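Local coordinates for odorant binding protein (AGAP010409-PA) (Anopheles gambiae, PDB 3L4A) that probably binds odorant molecules as a secreted, all-helical carrier of the PBP/GOBP family, at residues D21-H26 and P33-T38. Numbering follows the deposited sequence.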
loop_
_atom_site.group_PDB
_atom_site.type_symbol
_atom_site.label_atom_id
_atom_site.label_comp_id
_atom_site.label_asym_id
_atom_site.label_seq_id
_atom_site.Cartn_x
_atom_site.Cartn_y
_atom_site.Cartn_z
ATOM N N ASP A 21 7.163 -5.522 -18.658
ATOM C CA ASP A 21 7.128 -4.171 -19.216
ATOM C C ASP A 21 5.769 -3.509 -19.036
ATOM O O ASP A 21 5.676 -2.365 -18.581
ATOM C CB ASP A 21 7.470 -4.190 -20.711
ATOM C CG ASP A 21 8.943 -4.434 -20.977
ATOM O OD1 ASP A 21 9.750 -4.326 -20.033
ATOM O OD2 ASP A 21 9.292 -4.730 -22.141
ATOM N N GLU A 22 4.722 -4.226 -19.415
ATOM C CA GLU A 22 3.368 -3.706 -19.377
ATOM C C GLU A 22 2.936 -3.371 -17.950
ATOM O O GLU A 22 2.392 -2.296 -17.692
ATOM C CB GLU A 22 2.408 -4.713 -20.004
ATOM C CG GLU A 22 0.985 -4.212 -20.163
ATOM C CD GLU A 22 0.213 -5.003 -21.200
ATOM O OE1 GLU A 22 -0.996 -5.249 -20.991
ATOM O OE2 GLU A 22 0.819 -5.386 -22.224
ATOM N N LEU A 23 3.178 -4.292 -17.022
ATOM C CA LEU A 23 2.860 -4.025 -15.621
ATOM C C LEU A 23 3.647 -2.831 -15.078
ATOM O O LEU A 23 3.101 -2.012 -14.343
ATOM C CB LEU A 23 3.114 -5.255 -14.753
ATOM C CG LEU A 23 2.138 -6.424 -14.887
ATOM C CD1 LEU A 23 2.613 -7.590 -14.024
ATOM C CD2 LEU A 23 0.716 -6.006 -14.501
ATOM N N LYS A 24 4.928 -2.732 -15.421
ATOM C CA LYS A 24 5.767 -1.666 -14.868
ATOM C C LYS A 24 5.396 -0.276 -15.384
ATOM O O LYS A 24 5.619 0.731 -14.702
ATOM C CB LYS A 24 7.248 -1.970 -15.075
ATOM C CG LYS A 24 7.764 -3.041 -14.133
ATOM C CD LYS A 24 9.208 -3.391 -14.426
ATOM C CE LYS A 24 10.139 -2.260 -14.012
ATOM N NZ LYS A 24 11.527 -2.512 -14.484
ATOM N N VAL A 25 4.818 -0.219 -16.577
ATOM C CA VAL A 25 4.267 1.036 -17.062
ATOM C C VAL A 25 3.154 1.496 -16.122
ATOM O O VAL A 25 3.072 2.678 -15.782
ATOM C CB VAL A 25 3.722 0.914 -18.499
ATOM C CG1 VAL A 25 2.931 2.164 -18.871
ATOM C CG2 VAL A 25 4.862 0.679 -19.481
ATOM N N HIS A 26 2.293 0.568 -15.714
ATOM C CA HIS A 26 1.228 0.887 -14.766
ATOM C C HIS A 26 1.813 1.355 -13.440
ATOM O O HIS A 26 1.411 2.387 -12.902
ATOM C CB HIS A 26 0.334 -0.324 -14.520
ATOM C CG HIS A 26 -0.577 -0.650 -15.659
ATOM N ND1 HIS A 26 -1.677 0.118 -15.975
ATOM C CD2 HIS A 26 -0.568 -1.677 -16.543
ATOM C CE1 HIS A 26 -2.299 -0.413 -17.013
ATOM N NE2 HIS A 26 -1.646 -1.504 -17.376
ATOM N N PRO A 33 -3.374 -2.694 -10.897
ATOM C CA PRO A 33 -4.491 -3.571 -11.261
ATOM C C PRO A 33 -4.703 -4.713 -10.273
ATOM O O PRO A 33 -3.781 -5.074 -9.536
ATOM C CB PRO A 33 -4.063 -4.143 -12.619
ATOM C CG PRO A 33 -3.011 -3.220 -13.116
ATOM C CD PRO A 33 -2.297 -2.727 -11.898
ATOM N N ASP A 34 -5.910 -5.272 -10.266
ATOM C CA ASP A 34 -6.283 -6.315 -9.324
ATOM C C ASP A 34 -5.934 -7.690 -9.889
ATOM O O ASP A 34 -6.807 -8.451 -10.308
ATOM C CB ASP A 34 -7.779 -6.207 -8.998
ATOM C CG ASP A 34 -8.192 -7.081 -7.834
ATOM O OD1 ASP A 34 -7.433 -7.998 -7.465
ATOM O OD2 ASP A 34 -9.298 -6.860 -7.292
ATOM N N ASP A 35 -4.640 -7.996 -9.900
ATOM C CA ASP A 35 -4.137 -9.270 -10.405
ATOM C C ASP A 35 -3.087 -9.818 -9.434
ATOM O O ASP A 35 -2.505 -9.057 -8.672
ATOM C CB ASP A 35 -3.548 -9.076 -11.807
ATOM C CG ASP A 35 -2.228 -8.330 -11.795
ATOM O OD1 ASP A 35 -2.224 -7.116 -12.079
ATOM O OD2 ASP A 35 -1.195 -8.965 -11.515
ATOM N N PRO A 36 -2.838 -11.134 -9.452
ATOM C CA PRO A 36 -1.962 -11.750 -8.447
ATOM C C PRO A 36 -0.535 -11.198 -8.411
ATOM O O PRO A 36 0.043 -11.091 -7.332
ATOM C CB PRO A 36 -1.947 -13.226 -8.853
ATOM C CG PRO A 36 -3.232 -13.426 -9.576
ATOM C CD PRO A 36 -3.490 -12.143 -10.306
ATOM N N VAL A 37 0.030 -10.871 -9.568
ATOM C CA VAL A 37 1.377 -10.311 -9.612
ATOM C C VAL A 37 1.392 -8.954 -8.932
ATOM O O VAL A 37 2.216 -8.691 -8.051
ATOM C CB VAL A 37 1.886 -10.174 -11.059
ATOM C CG1 VAL A 37 3.253 -9.498 -11.083
ATOM C CG2 VAL A 37 1.965 -11.544 -11.707
ATOM N N THR A 38 0.466 -8.093 -9.335
ATOM C CA THR A 38 0.356 -6.770 -8.727
ATOM C C THR A 38 0.071 -6.852 -7.224
ATOM O O THR A 38 0.556 -6.016 -6.458
ATOM C CB THR A 38 -0.705 -5.917 -9.429
ATOM O OG1 THR A 38 -0.322 -5.742 -10.800
ATOM C CG2 THR A 38 -0.804 -4.550 -8.783
#
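Leu23, on helix 21-28, sets its two methyl groups against the N-terminal end of helix 36-48 and illustrates how an aliphatic side chain packs against an aspartate N-cap in the all-helical fold of the PBP/GOBP family. The two branches divide the work. CD1 of Leu23 meets CG1 of Val37 at 3.6 Å, the closest approach between the segments, and Val37 also touches Ala18 in the loop before helix 21-28. Leu23 CD2 instead faces the polar cap, 3.9 Å from Thr38 OG1 and 4.0 Å from Asp35 OD1. One helical turn on, the contact continues as His26 presents a face of its imidazole to Pro33 CG, while ND1 of that ring bonds to Glu31 in the connecting loop and so helps fix its rotation.

Behind this first shell, both carboxylate oxygens of Asp35 are engaged by Thr38. With chi1 at 72°, CG of Asp35 sits between its own backbone N and carbonyl carbon, and the carboxylate is swung back over the first turn of the helix. There Thr38 OG1, which also bonds to Tyr27 OH of helix 21-28, a polar link between the two helices, reaches Asp35 OD1 at 2.7 Å, on its syn side but tilted 29° out of the carboxylate plane. The capping bond runs from Thr38 N to Asp35 OD2, 2.9 Å long and nearly straight at 173°, its donor lying above the carboxylate plane.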